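Long-range contacts in beta-lactamase (Sphaerobacter thermophilus, PDB 4EWF), which probably hydrolyses the beta-lactam ring of antibiotics to give substituted beta-amino acids, as a member of the class A beta-lactamases: residues 46-51 with 240-245; 51-56 with 223-228. All blocks are in the same frame, centred on the assembly; numbering follows the deposited sequence.

Both contacts fasten the chain leading into helix 55-67 to the central antiparallel sheet of the class A beta-lactamase fold. Contact 1 (46-51 with 240-245) sets this chain on strand 235-244; contact 2 (51-56 with 223-228) continues from the shared A51 onto the neighbouring strand 223-232. Their centres are about 8 Å apart. T243 OG1 lies 2.8 Å from V224 O and V241 O 3.0 Å from D226 N, probable hydrogen bonds that join the two strands. Contact 2 carries S52 and K55, probably the active-site SxxK motif, with a sulfate, probably from the crystallisation liquor, hydrogen-bonded to S52 OG; the A50 side chain of contact 1 lies near these residues without touching them.

Contact 1 (46-51 with 240-245); sequences RRFRAA and AVFTEN
F48 and F242 mark where segment 46-51 passes over the end of strand 235-244, their CA atoms 6.8 Å apart; short strand 48-49 pairs with 161-162, in a separate two-stranded sheet, and meets the main sheet through side chains and water. In this class A beta-lactamase fold the contact joins the five-stranded sheet to the chain running toward helix 55-67. F242 CB sits over one face of the F48 ring in a CH-pi contact, 3.8 Å from the centroid and 21° off the normal. The two rings are oblique, their planes 33° and their centroids 5.9 Å apart. With CG beside its backbone N (chi1 -69°), the F242 ring reaches the backbone of 49-50, meeting R49 O and the CA of A50 with its edge.

The polar half of the contact gathers on E244 and is mostly water-mediated. OE1 accepts a 2.7 Å bond from water 1, which also donates to R47 O and accepts from R46 NE. Water 2 gives OE1 a second bond and accepts from R49 N. The guanidinium of R49 instead pairs with E159. The side chains of R46 and E244 cross at about a right angle, and the salt bridge from R46 NH1 to E244 OE2 is long, 3.9 Å. Water 1 also lies toward the rim of the F48 face opposite F242 CB, its oxygen 3.4 Å above the ring plane.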
loop_
_atom_site.group_PDB
_atom_site.type_symbol
_atom_site.label_atom_id
_atom_site.label_comp_id
_atom_site.label_asym_id
_atom_site.label_seq_id
_atom_site.Cartn_x
_atom_site.Cartn_y
_atom_site.Cartn_z
ATOM N N ARG A 46 6.644 -14.729 -2.467
ATOM C CA ARG A 46 8.028 -14.298 -2.726
ATOM C C ARG A 46 8.289 -12.981 -1.989
ATOM O O ARG A 46 7.400 -12.151 -1.882
ATOM C CB ARG A 46 8.261 -14.110 -4.237
ATOM C CG ARG A 46 9.667 -13.591 -4.584
ATOM C CD ARG A 46 10.015 -13.793 -6.067
ATOM N NE ARG A 46 11.287 -13.160 -6.418
ATOM C CZ ARG A 46 12.065 -13.522 -7.438
ATOM N NH1 ARG A 46 13.189 -12.857 -7.686
ATOM N NH2 ARG A 46 11.718 -14.536 -8.218
ATOM N N ARG A 47 9.502 -12.803 -1.470
ATOM C CA ARG A 47 9.850 -11.609 -0.708
ATOM C C ARG A 47 10.326 -10.461 -1.607
ATOM O O ARG A 47 11.255 -10.634 -2.392
ATOM C CB ARG A 47 10.941 -11.952 0.312
ATOM C CG ARG A 47 10.542 -13.049 1.293
ATOM C CD ARG A 47 11.769 -13.664 2.003
ATOM N NE ARG A 47 11.389 -14.726 2.932
ATOM C CZ ARG A 47 11.611 -16.025 2.736
ATOM N NH1 ARG A 47 12.240 -16.459 1.634
ATOM N NH2 ARG A 47 11.222 -16.900 3.661
ATOM N N PHE A 48 9.674 -9.303 -1.484
ATOM C CA PHE A 48 10.029 -8.081 -2.214
ATOM C C PHE A 48 10.324 -6.962 -1.197
ATOM O O PHE A 48 9.840 -7.014 -0.066
ATOM C CB PHE A 48 8.827 -7.614 -3.052
ATOM C CG PHE A 48 8.452 -8.566 -4.162
ATOM C CD1 PHE A 48 8.896 -8.342 -5.456
ATOM C CD2 PHE A 48 7.682 -9.688 -3.898
ATOM C CE1 PHE A 48 8.564 -9.218 -6.495
ATOM C CE2 PHE A 48 7.340 -10.586 -4.931
ATOM C CZ PHE A 48 7.788 -10.343 -6.227
ATOM N N ARG A 49 11.076 -5.940 -1.598
ATOM C CA ARG A 49 11.183 -4.741 -0.765
ATOM C C ARG A 49 9.812 -4.097 -0.687
ATOM O O ARG A 49 9.141 -3.892 -1.704
ATOM C CB ARG A 49 12.218 -3.744 -1.321
ATOM C CG ARG A 49 13.639 -4.315 -1.370
ATOM C CD ARG A 49 14.669 -3.289 -1.867
ATOM N NE ARG A 49 15.885 -3.969 -2.301
ATOM C CZ ARG A 49 16.876 -4.296 -1.488
ATOM N NH1 ARG A 49 16.807 -3.989 -0.200
ATOM N NH2 ARG A 49 17.937 -4.918 -1.958
ATOM N N ALA A 50 9.367 -3.802 0.524
ATOM C CA ALA A 50 8.041 -3.223 0.685
ATOM C C ALA A 50 8.024 -1.790 0.188
ATOM O O ALA A 50 6.987 -1.310 -0.266
ATOM C CB ALA A 50 7.600 -3.268 2.154
ATOM N N ALA A 51 9.171 -1.110 0.272
ATOM C CA ALA A 51 9.174 0.331 0.045
ATOM C C ALA A 51 8.066 0.955 0.902
ATOM O O ALA A 51 7.804 0.517 2.031
ATOM C CB ALA A 51 8.959 0.644 -1.442
ATOM N N ALA A 240 -2.709 -6.655 -4.633
ATOM C CA ALA A 240 -1.379 -6.407 -4.081
ATOM C C ALA A 240 -0.333 -6.815 -5.124
ATOM O O ALA A 240 -0.127 -7.999 -5.387
ATOM C CB ALA A 240 -1.192 -7.183 -2.765
ATOM N N VAL A 241 0.286 -5.831 -5.760
ATOM C CA VAL A 241 1.273 -6.117 -6.792
ATOM C C VAL A 241 2.598 -5.471 -6.440
ATOM O O VAL A 241 2.653 -4.284 -6.137
ATOM C CB VAL A 241 0.803 -5.603 -8.164
ATOM C CG1 VAL A 241 1.867 -5.842 -9.235
ATOM C CG2 VAL A 241 -0.504 -6.294 -8.537
ATOM N N PHE A 242 3.654 -6.281 -6.445
ATOM C CA PHE A 242 5.013 -5.815 -6.226
ATOM C C PHE A 242 5.818 -6.055 -7.484
ATOM O O PHE A 242 5.681 -7.105 -8.113
ATOM C CB PHE A 242 5.635 -6.547 -5.024
ATOM C CG PHE A 242 4.998 -6.159 -3.715
ATOM C CD1 PHE A 242 5.645 -5.294 -2.844
ATOM C CD2 PHE A 242 3.722 -6.601 -3.392
ATOM C CE1 PHE A 242 5.051 -4.909 -1.639
ATOM C CE2 PHE A 242 3.112 -6.218 -2.185
ATOM C CZ PHE A 242 3.784 -5.361 -1.311
ATOM N N THR A 243 6.645 -5.085 -7.876
ATOM C CA THR A 243 7.501 -5.321 -9.034
ATOM C C THR A 243 8.930 -4.895 -8.737
ATOM O O THR A 243 9.177 -3.938 -8.006
ATOM C CB THR A 243 7.023 -4.627 -10.346
ATOM O OG1 THR A 243 7.454 -3.256 -10.366
ATOM C CG2 THR A 243 5.503 -4.710 -10.527
ATOM N N GLU A 244 9.868 -5.605 -9.343
ATOM C CA GLU A 244 11.267 -5.439 -9.027
ATOM C C GLU A 244 12.082 -5.565 -10.306
ATOM O O GLU A 244 11.891 -6.501 -11.099
ATOM C CB GLU A 244 11.613 -6.534 -8.012
ATOM C CG GLU A 244 13.028 -6.839 -7.751
ATOM C CD GLU A 244 13.141 -8.000 -6.765
ATOM O OE1 GLU A 244 12.553 -7.899 -5.669
ATOM O OE2 GLU A 244 13.784 -9.015 -7.099
ATOM N N ASN A 245 12.996 -4.622 -10.511
ATOM C CA ASN A 245 13.895 -4.657 -11.657
ATOM C C ASN A 245 13.241 -4.609 -13.036
ATOM O O ASN A 245 13.831 -5.083 -14.002
ATOM C CB ASN A 245 14.808 -5.887 -11.576
ATOM C CG ASN A 245 15.656 -5.877 -10.334
ATOM O OD1 ASN A 245 16.183 -4.831 -9.945
ATOM N ND2 ASN A 245 15.757 -7.024 -9.672
HETATM O O HOH W 1 11.554 -10.364 -4.973
HETATM O O HOH W 2 11.749 -5.696 -4.389
HETATM O O HOH W 3 14.437 -5.123 -4.803
#

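Contact 2 (51-56 with 223-228); sequences ASTVKI and VVNDVG
N225, whose ND2 lies 3.9 Å from A51 CB, has its amide gripped at both ends: ND2 donates to R49 O and more weakly to A50 O, while OD1 accepts from T243 N. These bonds fix which end of the amide is which, and they tie strand 223-232 to 235-244 and to the chain entering 51-56. Apart from A51 CB against that amide nitrogen, the packing between the segments is apolar. T53 CG2 stands 3.8 Å from N225 CB and 3.9 Å from V227 CG2. A chi1 of 64° sets OG1 between the backbone N and the carbonyl carbon, where it bonds to A50 O, and puts CG2 anti to that carbon, against the strand. I56 CD1 meets V227 CG1 at 3.7 Å, and A51 CB approaches V223 CG1 at 4.2 Å.

The backbone tightens into a 3-10 segment at 52-54, seen in the 3.0 Å bond from K55 N to S52 O. A51 has positive phi (50°), an unusual conformation also found just before the reactive serine in class A relatives. S52 OG bonds to S113 OG and to the sulfate, probably a crystallisation component, and K55 NZ to S113 and N115, consistent with an SxxK active site. Aliphatic carbons of A51, T53 and I56 thus rest on the strand, the N225 amide ties it to the backbone just before them, and the probably catalytic S52 and K55 direct their polar ends to other partners.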
loop_
_atom_site.group_PDB
_atom_site.type_symbol
_atom_site.label_atom_id
_atom_site.label_comp_id
_atom_site.label_asym_id
_atom_site.label_seq_id
_atom_site.Cartn_x
_atom_site.Cartn_y
_atom_site.Cartn_z
ATOM N N ALA A 51 9.171 -1.110 0.272
ATOM C CA ALA A 51 9.174 0.331 0.045
ATOM C C ALA A 51 8.066 0.955 0.902
ATOM O O ALA A 51 7.804 0.517 2.031
ATOM C CB ALA A 51 8.959 0.644 -1.442
ATOM N N SER A 52 7.374 1.944 0.360
ATOM C CA SER A 52 6.355 2.650 1.130
ATOM C C SER A 52 5.060 1.887 1.447
ATOM O O SER A 52 4.210 2.422 2.151
ATOM C CB SER A 52 6.000 3.966 0.429
ATOM O OG SER A 52 7.087 4.858 0.533
ATOM N N THR A 53 4.884 0.667 0.936
ATOM C CA THR A 53 3.623 -0.031 1.195
ATOM C C THR A 53 3.506 -0.353 2.679
ATOM O O THR A 53 2.409 -0.512 3.200
ATOM C CB THR A 53 3.464 -1.335 0.384
ATOM O OG1 THR A 53 4.479 -2.276 0.768
ATOM C CG2 THR A 53 3.550 -1.051 -1.101
ATOM N N VAL A 54 4.642 -0.400 3.366
ATOM C CA VAL A 54 4.646 -0.720 4.796
ATOM C C VAL A 54 3.985 0.387 5.638
ATOM O O VAL A 54 3.747 0.229 6.837
ATOM C CB VAL A 54 6.092 -1.034 5.293
ATOM C CG1 VAL A 54 6.931 0.229 5.357
ATOM C CG2 VAL A 54 6.056 -1.789 6.642
ATOM N N LYS A 55 3.665 1.505 5.004
ATOM C CA LYS A 55 2.934 2.545 5.708
ATOM C C LYS A 55 1.494 2.123 6.020
ATOM O O LYS A 55 0.821 2.759 6.830
ATOM C CB LYS A 55 3.010 3.861 4.931
ATOM C CG LYS A 55 4.459 4.327 4.814
ATOM C CD LYS A 55 4.638 5.563 3.920
ATOM C CE LYS A 55 6.131 5.881 3.791
ATOM N NZ LYS A 55 6.358 7.135 3.013
ATOM N N ILE A 56 1.036 1.030 5.410
ATOM C CA ILE A 56 -0.300 0.523 5.707
ATOM C C ILE A 56 -0.377 -0.038 7.124
ATOM O O ILE A 56 -1.153 0.442 7.937
ATOM C CB ILE A 56 -0.768 -0.527 4.674
ATOM C CG1 ILE A 56 -1.085 0.149 3.330
ATOM C CG2 ILE A 56 -1.999 -1.302 5.201
ATOM C CD1 ILE A 56 -1.324 -0.862 2.186
ATOM N N VAL A 223 12.230 -0.561 -7.916
ATOM C CA VAL A 223 11.080 -1.077 -7.171
ATOM C C VAL A 223 9.812 -0.270 -7.410
ATOM O O VAL A 223 9.778 0.934 -7.150
ATOM C CB VAL A 223 11.355 -1.118 -5.658
ATOM C CG1 VAL A 223 10.075 -1.476 -4.916
ATOM C CG2 VAL A 223 12.456 -2.141 -5.334
ATOM N N VAL A 224 8.767 -0.929 -7.911
ATOM C CA VAL A 224 7.475 -0.259 -8.114
ATOM C C VAL A 224 6.331 -1.148 -7.603
ATOM O O VAL A 224 6.090 -2.239 -8.143
ATOM C CB VAL A 224 7.270 0.135 -9.601
ATOM C CG1 VAL A 224 5.928 0.894 -9.806
ATOM C CG2 VAL A 224 8.453 0.982 -10.098
ATOM N N ASN A 225 5.663 -0.702 -6.536
ATOM C CA ASN A 225 4.603 -1.489 -5.898
ATOM C C ASN A 225 3.322 -0.666 -5.779
ATOM O O ASN A 225 3.368 0.569 -5.778
ATOM C CB ASN A 225 5.001 -1.934 -4.464
ATOM C CG ASN A 225 6.400 -2.512 -4.371
ATOM O OD1 ASN A 225 6.875 -3.192 -5.279
ATOM N ND2 ASN A 225 7.062 -2.273 -3.231
ATOM N N ASP A 226 2.187 -1.353 -5.646
ATOM C CA ASP A 226 0.921 -0.712 -5.269
ATOM C C ASP A 226 0.023 -1.751 -4.589
ATOM O O ASP A 226 -0.093 -2.885 -5.050
ATOM C CB ASP A 226 0.233 -0.075 -6.485
ATOM C CG ASP A 226 -0.723 1.067 -6.102
ATOM O OD1 ASP A 226 -0.732 1.492 -4.921
ATOM O OD2 ASP A 226 -1.470 1.538 -6.988
ATOM N N VAL A 227 -0.580 -1.373 -3.471
ATOM C CA VAL A 227 -1.399 -2.297 -2.696
ATOM C C VAL A 227 -2.705 -1.612 -2.370
ATOM O O VAL A 227 -2.702 -0.536 -1.779
ATOM C CB VAL A 227 -0.710 -2.674 -1.359
ATOM C CG1 VAL A 227 -1.698 -3.436 -0.447
ATOM C CG2 VAL A 227 0.564 -3.481 -1.611
ATOM N N GLY A 228 -3.831 -2.197 -2.764
ATOM C CA GLY A 228 -5.089 -1.528 -2.477
ATOM C C GLY A 228 -6.344 -2.279 -2.863
ATOM O O GLY A 228 -6.344 -3.508 -2.953
#